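PDB 4N91: TRAP dicarboxylate transporter, DctP subunit from Anaerococcus prevoti, which binds the alpha and beta anomers of D-glucuronate and probably serves as the extracytoplasmic solute-binding component of a TRAP transporter. Local coordinates for residues 109-121 against 232-244. Numbering follows the deposited sequence. Where two conformers were deposited one is given.
Sequences FNLPYLFASSEAY and YSYDMHQMVPDIV. With BDP (beta-D-glucopyranuronic acid), chain C.
Y113 N donates to H237 O (2.8 Å) where the irregular chain leading into helix 118-125 meets the connection between strands 231-238 and 242-247; P112 and Q238 lie close there, their CA atoms 4.9 Å apart. A water extends the backbone link, donating to L111 O and accepting from M239 N. Y113 suits its place because its ring is flat and its tip polar: H237 CA packs over one face in a CH-pi contact, while OH donates to D235 O (2.7 Å) from above the carbonyl plane. A leucine here would probably leave D235 O without this donor and H237 CA without an aromatic face. Long and amide-tipped, Q238 reaches N110 O with NE2 (2.7 Å), the acceptor lying in its amide plane, while OE1 is hydrogen-bonded to N182 ND2. Selenomethionine M239 packs against the start of helix 118-125: CB sits over the centre of the Y121 ring, and the bend at chi3 (92°) brings CE to Y121 CD2 (3.6 Å) and S118 CB. P241, an apolar ring without an N-H, sets CD against F109 CB (3.8 Å). Three main-chain carbonyls thus accept the direct bonds, joining segment 109-121 to the crossing between two sheets, just before D242, which binds glucuronate.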
ATOM      1  N   PHE A 109      -6.546   6.427   5.649  1.00 16.54           N
ATOM      2  CA  PHE A 109      -6.218   6.195   4.229  1.00 18.59           C
ATOM      3  C   PHE A 109      -6.693   4.832   3.706  1.00 25.34           C
ATOM      4  O   PHE A 109      -6.470   4.510   2.541  1.00 28.57           O
ATOM      5  CB  PHE A 109      -4.725   6.343   3.960  1.00 19.51           C
ATOM      6  CG  PHE A 109      -4.152   7.655   4.392  1.00 17.75           C
ATOM      7  CD1 PHE A 109      -4.753   8.853   4.039  1.00 21.43           C
ATOM      8  CD2 PHE A 109      -3.004   7.698   5.158  1.00 19.70           C
ATOM      9  CE1 PHE A 109      -4.204  10.047   4.450  1.00 20.76           C
ATOM     10  CE2 PHE A 109      -2.464   8.906   5.568  1.00 24.39           C
ATOM     11  CZ  PHE A 109      -3.074  10.065   5.229  1.00 22.44           C
ATOM     12  N   ASN A 110      -7.330   4.042   4.555  1.00 15.93           N
ATOM     13  CA  ASN A 110      -7.928   2.762   4.138  1.00 20.86           C
ATOM     14  C   ASN A 110      -9.410   2.866   3.794  1.00 21.17           C
ATOM     15  O   ASN A 110     -10.024   1.879   3.385  1.00 19.70           O
ATOM     16  CB  ASN A 110      -7.729   1.705   5.221  1.00 21.38           C
ATOM     17  CG  ASN A 110      -6.267   1.388   5.435  1.00 18.73           C
ATOM     18  OD1 ASN A 110      -5.468   1.519   4.505  1.00 20.97           O
ATOM     19  ND2 ASN A 110      -5.899   1.029   6.659  1.00 18.90           N
ATOM     20  N   LEU A 111      -9.985   4.057   3.928  1.00 17.95           N
ATOM     21  CA  LEU A 111     -11.399   4.243   3.621  1.00 19.59           C
ATOM     22  C   LEU A 111     -11.643   4.062   2.124  1.00 22.55           C
ATOM     23  O   LEU A 111     -10.926   4.618   1.315  1.00 17.93           O
ATOM     24  CB  LEU A 111     -11.861   5.640   4.045  1.00 19.85           C
ATOM     25  CG  LEU A 111     -11.832   5.918   5.551  1.00 22.45           C
ATOM     26  CD1 LEU A 111     -12.213   7.374   5.843  1.00 25.49           C
ATOM     27  CD2 LEU A 111     -12.765   4.957   6.263  1.00 27.05           C
ATOM     28  N   PRO A 112     -12.671   3.293   1.751  1.00 19.79           N
ATOM     29  CA  PRO A 112     -13.020   3.147   0.339  1.00 21.43           C
ATOM     30  C   PRO A 112     -13.583   4.431  -0.257  1.00 17.58           C
ATOM     31  O   PRO A 112     -14.280   5.201   0.435  1.00 19.44           O
ATOM     32  CB  PRO A 112     -14.112   2.072   0.351  1.00 23.63           C
ATOM     33  CG  PRO A 112     -14.067   1.464   1.705  1.00 29.29           C
ATOM     34  CD  PRO A 112     -13.543   2.495   2.624  1.00 23.05           C
ATOM     35  N   TYR A 113     -13.251   4.656  -1.525  1.00 16.54           N
ATOM     36  CA  TYR A 113     -13.763   5.782  -2.287  1.00 20.55           C
ATOM     37  C   TYR A 113     -13.557   7.083  -1.541  1.00 22.22           C
ATOM     38  O   TYR A 113     -14.448   7.931  -1.461  1.00 21.50           O
ATOM     39  CB  TYR A 113     -15.226   5.540  -2.636  1.00 20.92           C
ATOM     40  CG  TYR A 113     -15.372   4.326  -3.504  1.00 18.45           C
ATOM     41  CD1 TYR A 113     -14.899   4.330  -4.806  1.00 20.70           C
ATOM     42  CD2 TYR A 113     -15.934   3.156  -3.022  1.00 15.80           C
ATOM     43  CE1 TYR A 113     -15.009   3.215  -5.609  1.00 19.56           C
ATOM     44  CE2 TYR A 113     -16.052   2.042  -3.811  1.00 18.16           C
ATOM     45  CZ  TYR A 113     -15.577   2.069  -5.103  1.00 18.96           C
ATOM     46  OH  TYR A 113     -15.670   0.940  -5.899  1.00 19.73           O
ATOM     47  N   LEU A 114     -12.348   7.233  -1.023  1.00 18.89           N
ATOM     48  CA  LEU A 114     -11.990   8.387  -0.226  1.00 23.20           C
ATOM     49  C   LEU A 114     -11.507   9.504  -1.122  1.00 23.85           C
ATOM     50  O   LEU A 114     -11.894  10.663  -0.941  1.00 23.88           O
ATOM     51  CB  LEU A 114     -10.904   8.008   0.782  1.00 19.68           C
ATOM     52  CG  LEU A 114     -10.306   9.161   1.568  1.00 19.78           C
ATOM     53  CD1 LEU A 114     -11.385   9.792   2.442  1.00 23.36           C
ATOM     54  CD2 LEU A 114      -9.133   8.653   2.392  1.00 22.27           C
ATOM     55  N   PHE A 115     -10.677   9.175  -2.108  1.00 20.54           N
ATOM     56  CA  PHE A 115     -10.096  10.217  -2.955  1.00 21.49           C
ATOM     57  C   PHE A 115     -10.807  10.378  -4.291  1.00 21.96           C
ATOM     58  O   PHE A 115     -11.155   9.393  -4.956  1.00 23.66           O
ATOM     59  CB  PHE A 115      -8.627   9.913  -3.207  1.00 21.90           C
ATOM     60  CG  PHE A 115      -7.819   9.784  -1.950  1.00 20.82           C
ATOM     61  CD1 PHE A 115      -7.561  10.905  -1.171  1.00 25.88           C
ATOM     62  CD2 PHE A 115      -7.311   8.569  -1.566  1.00 21.93           C
ATOM     63  CE1 PHE A 115      -6.814  10.792  -0.011  1.00 24.24           C
ATOM     64  CE2 PHE A 115      -6.558   8.446  -0.416  1.00 24.80           C
ATOM     65  CZ  PHE A 115      -6.314   9.572   0.366  1.00 24.89           C
ATOM     66  N   ALA A 116     -11.017  11.621  -4.697  1.00 23.12           N
ATOM     67  CA  ALA A 116     -11.771  11.870  -5.921  1.00 27.97           C
ATOM     68  C   ALA A 116     -10.947  11.539  -7.156  1.00 30.86           C
ATOM     69  O   ALA A 116     -11.506  11.213  -8.208  1.00 29.64           O
ATOM     70  CB  ALA A 116     -12.230  13.319  -5.967  1.00 26.03           C
ATOM     71  N   SER A 117      -9.627  11.639  -7.035  1.00 25.02           N
ATOM     72  CA  SER A 117      -8.733  11.530  -8.194  1.00 28.01           C
ATOM     73  C   SER A 117      -7.356  11.167  -7.697  1.00 24.12           C
ATOM     74  O   SER A 117      -7.059  11.352  -6.512  1.00 22.91           O
ATOM     75  CB  SER A 117      -8.652  12.864  -8.946  1.00 28.35           C
ATOM     76  OG  SER A 117      -7.961  13.853  -8.191  1.00 29.32           O
ATOM     77  N   SER A 118      -6.500  10.684  -8.595  1.00 22.47           N
ATOM     78  CA  SER A 118      -5.135  10.365  -8.200  1.00 26.52           C
ATOM     79  C   SER A 118      -4.410  11.653  -7.832  1.00 26.41           C
ATOM     80  O   SER A 118      -3.565  11.666  -6.931  1.00 24.69           O
ATOM     81  CB  SER A 118      -4.394   9.554  -9.287  1.00 31.30           C
ATOM     82  OG  SER A 118      -4.125  10.332 -10.434  1.00 33.74           O
ATOM     83  N   GLU A 119      -4.771  12.763  -8.475  1.00 27.66           N
ATOM     84  CA  GLU A 119      -4.138  14.030  -8.125  1.00 22.81           C
ATOM     85  C   GLU A 119      -4.511  14.445  -6.699  1.00 21.11           C
ATOM     86  O   GLU A 119      -3.660  14.928  -5.946  1.00 22.29           O
ATOM     87  CB  GLU A 119      -4.518  15.155  -9.106  1.00 32.08           C
ATOM     88  CG  GLU A 119      -4.408  14.772 -10.563  1.00 40.46           C
ATOM     89  CD  GLU A 119      -5.697  14.139 -11.081  1.00 41.47           C
ATOM     90  OE1 GLU A 119      -6.730  14.856 -11.134  1.00 58.13           O
ATOM     91  OE2 GLU A 119      -5.691  12.940 -11.413  1.00 37.08           O
ATOM     92  N   ALA A 120      -5.784  14.298  -6.326  1.00 22.09           N
ATOM     93  CA  ALA A 120      -6.189  14.606  -4.951  1.00 21.99           C
ATOM     94  C   ALA A 120      -5.381  13.765  -3.961  1.00 21.46           C
ATOM     95  O   ALA A 120      -4.826  14.275  -2.991  1.00 20.70           O
ATOM     96  CB  ALA A 120      -7.689  14.360  -4.757  1.00 23.38           C
ATOM     97  N   TYR A 121      -5.303  12.475  -4.248  1.00 21.97           N
ATOM     98  CA  TYR A 121      -4.557  11.525  -3.449  1.00 19.71           C
ATOM     99  C   TYR A 121      -3.088  11.935  -3.262  1.00 20.77           C
ATOM    100  O   TYR A 121      -2.585  11.997  -2.146  1.00 18.53           O
ATOM    101  CB  TYR A 121      -4.683  10.163  -4.149  1.00 19.02           C
ATOM    102  CG  TYR A 121      -3.816   9.048  -3.622  1.00 16.21           C
ATOM    103  CD1 TYR A 121      -3.664   8.832  -2.261  1.00 18.19           C
ATOM    104  CD2 TYR A 121      -3.193   8.177  -4.499  1.00 17.19           C
ATOM    105  CE1 TYR A 121      -2.880   7.781  -1.781  1.00 18.33           C
ATOM    106  CE2 TYR A 121      -2.409   7.114  -4.043  1.00 17.19           C
ATOM    107  CZ  TYR A 121      -2.255   6.928  -2.685  1.00 15.77           C
ATOM    108  OH  TYR A 121      -1.491   5.896  -2.229  1.00 17.94           O
ATOM    109  N   TYR A 232     -10.255  -8.537 -14.701  1.00 12.35           N
ATOM    110  CA  TYR A 232      -9.842  -7.442 -13.835  1.00 12.64           C
ATOM    111  C   TYR A 232     -10.823  -6.312 -14.030  1.00 14.48           C
ATOM    112  O   TYR A 232     -10.921  -5.753 -15.121  1.00 16.86           O
ATOM    113  CB  TYR A 232      -8.415  -7.002 -14.140  1.00 15.50           C
ATOM    114  CG  TYR A 232      -7.843  -5.956 -13.183  1.00 14.76           C
ATOM    115  CD1 TYR A 232      -8.159  -4.623 -13.307  1.00 11.38           C
ATOM    116  CD2 TYR A 232      -6.961  -6.314 -12.181  1.00 13.31           C
ATOM    117  CE1 TYR A 232      -7.627  -3.664 -12.459  1.00 12.72           C
ATOM    118  CE2 TYR A 232      -6.438  -5.356 -11.303  1.00 11.74           C
ATOM    119  CZ  TYR A 232      -6.779  -4.024 -11.469  1.00 12.65           C
ATOM    120  OH  TYR A 232      -6.275  -3.075 -10.633  1.00 14.16           O
ATOM    121  N   SER A 233     -11.546  -5.984 -12.965  0.58 14.45           N
ATOM    122  CA  SER A 233     -12.675  -5.072 -13.029  0.58 13.38           C
ATOM    123  C   SER A 233     -12.420  -3.781 -12.227  0.58 13.14           C
ATOM    124  O   SER A 233     -12.335  -3.817 -11.011  0.58 13.33           O
ATOM    125  CB  SER A 233     -13.923  -5.779 -12.504  0.58 18.53           C
ATOM    126  OG  SER A 233     -15.052  -4.918 -12.525  0.58 16.50           O
ATOM    127  N   TYR A 234     -12.328  -2.654 -12.925  1.00 16.06           N
ATOM    128  CA  TYR A 234     -11.894  -1.397 -12.349  1.00 17.99           C
ATOM    129  C   TYR A 234     -12.937  -0.715 -11.468  1.00 17.04           C
ATOM    130  O   TYR A 234     -13.440   0.373 -11.799  1.00 19.58           O
ATOM    131  CB  TYR A 234     -11.465  -0.455 -13.465  1.00 16.78           C
ATOM    132  CG  TYR A 234     -10.057  -0.646 -14.017  1.00 14.67           C
ATOM    133  CD1 TYR A 234      -8.953  -0.198 -13.305  1.00 16.01           C
ATOM    134  CD2 TYR A 234      -9.827  -1.217 -15.255  1.00 18.33           C
ATOM    135  CE1 TYR A 234      -7.685  -0.326 -13.790  1.00 14.05           C
ATOM    136  CE2 TYR A 234      -8.535  -1.363 -15.748  1.00 16.68           C
ATOM    137  CZ  TYR A 234      -7.472  -0.891 -15.008  1.00 14.92           C
ATOM    138  OH  TYR A 234      -6.203  -0.986 -15.497  1.00 20.24           O
ATOM    139  N   ASP A 235     -13.263  -1.349 -10.355  1.00 17.48           N
ATOM    140  CA  ASP A 235     -14.145  -0.718  -9.390  1.00 16.37           C
ATOM    141  C   ASP A 235     -13.381   0.334  -8.572  1.00 19.72           C
ATOM    142  O   ASP A 235     -13.990   1.234  -8.000  1.00 17.43           O
ATOM    143  CB  ASP A 235     -14.800  -1.746  -8.491  1.00 15.83           C
ATOM    144  CG  ASP A 235     -13.826  -2.403  -7.550  1.00 21.24           C
ATOM    145  OD1 ASP A 235     -12.890  -3.037  -8.062  1.00 18.99           O
ATOM    146  OD2 ASP A 235     -13.999  -2.291  -6.309  1.00 18.59           O
HETATM  147  N   MSE A 236     -12.053   0.197  -8.523  1.00 14.83           N
HETATM  148  CA  MSE A 236     -11.140   1.171  -7.890  1.00 16.10           C
HETATM  149  C   MSE A 236     -11.595   1.615  -6.485  1.00 17.56           C
HETATM  150  O   MSE A 236     -11.729   2.822  -6.180  1.00 17.86           O
HETATM  151  CB  MSE A 236     -10.936   2.369  -8.833  1.00 20.38           C
HETATM  152  CG  MSE A 236     -10.248   1.979 -10.131  1.00 15.29           C
HETATM  153 SE   MSE A 236     -10.196   3.421 -11.442  1.00 31.55          SE
HETATM  154  CE  MSE A 236      -8.937   4.558 -10.490  1.00 38.42           C
ATOM    155  N   HIS A 237     -11.775   0.635  -5.606  1.00 16.12           N
ATOM    156  CA  HIS A 237     -12.384   0.890  -4.307  1.00 15.70           C
ATOM    157  C   HIS A 237     -11.483   1.615  -3.335  1.00 15.57           C
ATOM    158  O   HIS A 237     -11.980   2.298  -2.436  1.00 17.36           O
ATOM    159  CB  HIS A 237     -12.920  -0.384  -3.657  1.00 13.58           C
ATOM    160  CG  HIS A 237     -11.990  -1.553  -3.724  1.00 13.75           C
ATOM    161  ND1 HIS A 237     -12.157  -2.562  -4.644  1.00 16.40           N
ATOM    162  CD2 HIS A 237     -10.923  -1.908  -2.971  1.00 17.49           C
ATOM    163  CE1 HIS A 237     -11.220  -3.472  -4.479  1.00 15.22           C
ATOM    164  NE2 HIS A 237     -10.460  -3.105  -3.469  1.00 14.94           N
ATOM    165  N   GLN A 238     -10.174   1.484  -3.497  1.00 15.81           N
ATOM    166  CA  GLN A 238      -9.236   2.160  -2.600  1.00 14.79           C
ATOM    167  C   GLN A 238      -7.997   2.623  -3.334  1.00 14.06           C
ATOM    168  O   GLN A 238      -7.608   2.046  -4.379  1.00 15.37           O
ATOM    169  CB  GLN A 238      -8.770   1.268  -1.462  1.00 16.90           C
ATOM    170  CG  GLN A 238      -9.825   0.844  -0.479  1.00 20.94           C
ATOM    171  CD  GLN A 238      -9.328  -0.315   0.352  1.00 28.60           C
ATOM    172  OE1 GLN A 238      -8.944  -1.394  -0.175  1.00 27.51           O
ATOM    173  NE2 GLN A 238      -9.288  -0.109   1.643  1.00 29.03           N
HETATM  174  N   MSE A 239      -7.384   3.672  -2.777  1.00 17.71           N
HETATM  175  CA  MSE A 239      -6.042   4.094  -3.146  1.00 14.68           C
HETATM  176  C   MSE A 239      -5.242   4.042  -1.861  1.00 17.77           C
HETATM  177  O   MSE A 239      -5.329   4.945  -1.026  1.00 20.03           O
HETATM  178  CB  MSE A 239      -6.009   5.485  -3.765  1.00 16.61           C
HETATM  179  CG  MSE A 239      -6.897   5.584  -4.941  1.00 20.67           C
HETATM  180 SE   MSE A 239      -6.736   7.328  -5.784  1.00 27.93          SE
HETATM  181  CE  MSE A 239      -5.318   6.852  -7.083  1.00 42.52           C
ATOM    182  N   VAL A 240      -4.485   2.965  -1.697  1.00 13.54           N
ATOM    183  CA  VAL A 240      -3.877   2.666  -0.397  1.00 13.36           C
ATOM    184  C   VAL A 240      -2.384   2.913  -0.483  1.00 12.80           C
ATOM    185  O   VAL A 240      -1.667   2.219  -1.214  1.00 15.81           O
ATOM    186  CB  VAL A 240      -4.127   1.204   0.051  1.00 15.62           C
ATOM    187  CG1 VAL A 240      -3.540   0.973   1.439  1.00 17.07           C
ATOM    188  CG2 VAL A 240      -5.633   0.879   0.044  1.00 19.90           C
ATOM    189  N   PRO A 241      -1.896   3.922   0.238  1.00 14.81           N
ATOM    190  CA  PRO A 241      -0.458   4.166   0.105  1.00 14.03           C
ATOM    191  C   PRO A 241       0.370   3.074   0.742  1.00 13.56           C
ATOM    192  O   PRO A 241      -0.032   2.502   1.757  1.00 13.95           O
ATOM    193  CB  PRO A 241      -0.252   5.496   0.848  1.00 14.76           C
ATOM    194  CG  PRO A 241      -1.381   5.541   1.868  1.00 16.59           C
ATOM    195  CD  PRO A 241      -2.551   4.854   1.175  1.00 17.23           C
ATOM    196  N   ASP A 242       1.526   2.796   0.161  1.00 12.91           N
ATOM    197  CA  ASP A 242       2.572   2.072   0.859  1.00 11.71           C
ATOM    198  C   ASP A 242       3.334   3.083   1.715  1.00 15.48           C
ATOM    199  O   ASP A 242       3.568   4.238   1.302  1.00 15.96           O
ATOM    200  CB  ASP A 242       3.508   1.372  -0.134  1.00 12.73           C
ATOM    201  CG  ASP A 242       2.905   0.133  -0.759  1.00 14.67           C
ATOM    202  OD1 ASP A 242       2.035  -0.526  -0.124  1.00 14.61           O
ATOM    203  OD2 ASP A 242       3.340  -0.213  -1.882  1.00 15.47           O
ATOM    204  N   ILE A 243       3.685   2.674   2.921  1.00 12.73           N
ATOM    205  CA  ILE A 243       4.345   3.561   3.870  1.00 13.77           C
ATOM    206  C   ILE A 243       5.738   3.037   4.172  1.00 16.48           C
ATOM    207  O   ILE A 243       5.922   1.845   4.443  1.00 14.50           O
ATOM    208  CB  ILE A 243       3.561   3.640   5.193  1.00 15.19           C
ATOM    209  CG1 ILE A 243       2.089   3.978   4.926  1.00 15.85           C
ATOM    210  CG2 ILE A 243       4.205   4.652   6.135  1.00 14.31           C
ATOM    211  CD1 ILE A 243       1.834   5.357   4.325  1.00 16.97           C
ATOM    212  N   VAL A 244       6.730   3.915   4.106  1.00 13.97           N
ATOM    213  CA  VAL A 244       8.069   3.564   4.541  1.00 13.42           C
ATOM    214  C   VAL A 244       8.166   3.887   6.013  1.00 14.57           C
ATOM    215  O   VAL A 244       7.975   5.046   6.411  1.00 15.88           O
ATOM    216  CB  VAL A 244       9.118   4.362   3.761  1.00 14.98           C
ATOM    217  CG1 VAL A 244      10.504   3.922   4.122  1.00 16.39           C
ATOM    218  CG2 VAL A 244       8.860   4.222   2.253  1.00 14.62           C
TER
HETATM  219  C1  BDP C 402       0.555  -3.980  -3.127  0.66 11.04           C
HETATM  220  C2  BDP C 402       1.228  -3.143  -2.139  0.66 10.84           C
HETATM  221  C3  BDP C 402       1.952  -3.998  -1.139  0.66 11.12           C
HETATM  222  C4  BDP C 402       1.053  -4.884  -0.466  0.66 11.11           C
HETATM  223  C5  BDP C 402       0.323  -5.692  -1.467  0.66  9.51           C
HETATM  224  C6  BDP C 402      -0.781  -6.564  -0.815  0.66 11.29           C
HETATM  225  O2  BDP C 402       2.314  -2.536  -2.944  0.66 10.60           O
HETATM  226  O3  BDP C 402       2.655  -3.148  -0.174  0.66 12.27           O
HETATM  227  O4  BDP C 402       1.632  -5.668   0.446  0.66 12.65           O
HETATM  228  O5  BDP C 402      -0.365  -4.826  -2.436  0.66 12.23           O
HETATM  229  O6A BDP C 402      -0.388  -7.332   0.090  0.66 12.50           O
HETATM  230  O1  BDP C 402      -0.334  -3.110  -3.871  0.66 11.71           O
HETATM  231  O6B BDP C 402      -1.907  -6.623  -1.360  0.66 13.00           O
HETATM  232  O   HOH W   1      -8.579   4.841  -0.313  1.00 21.93           O
HETATM  233  O   HOH W   2      -1.606   3.640  -3.710  1.00 13.73           O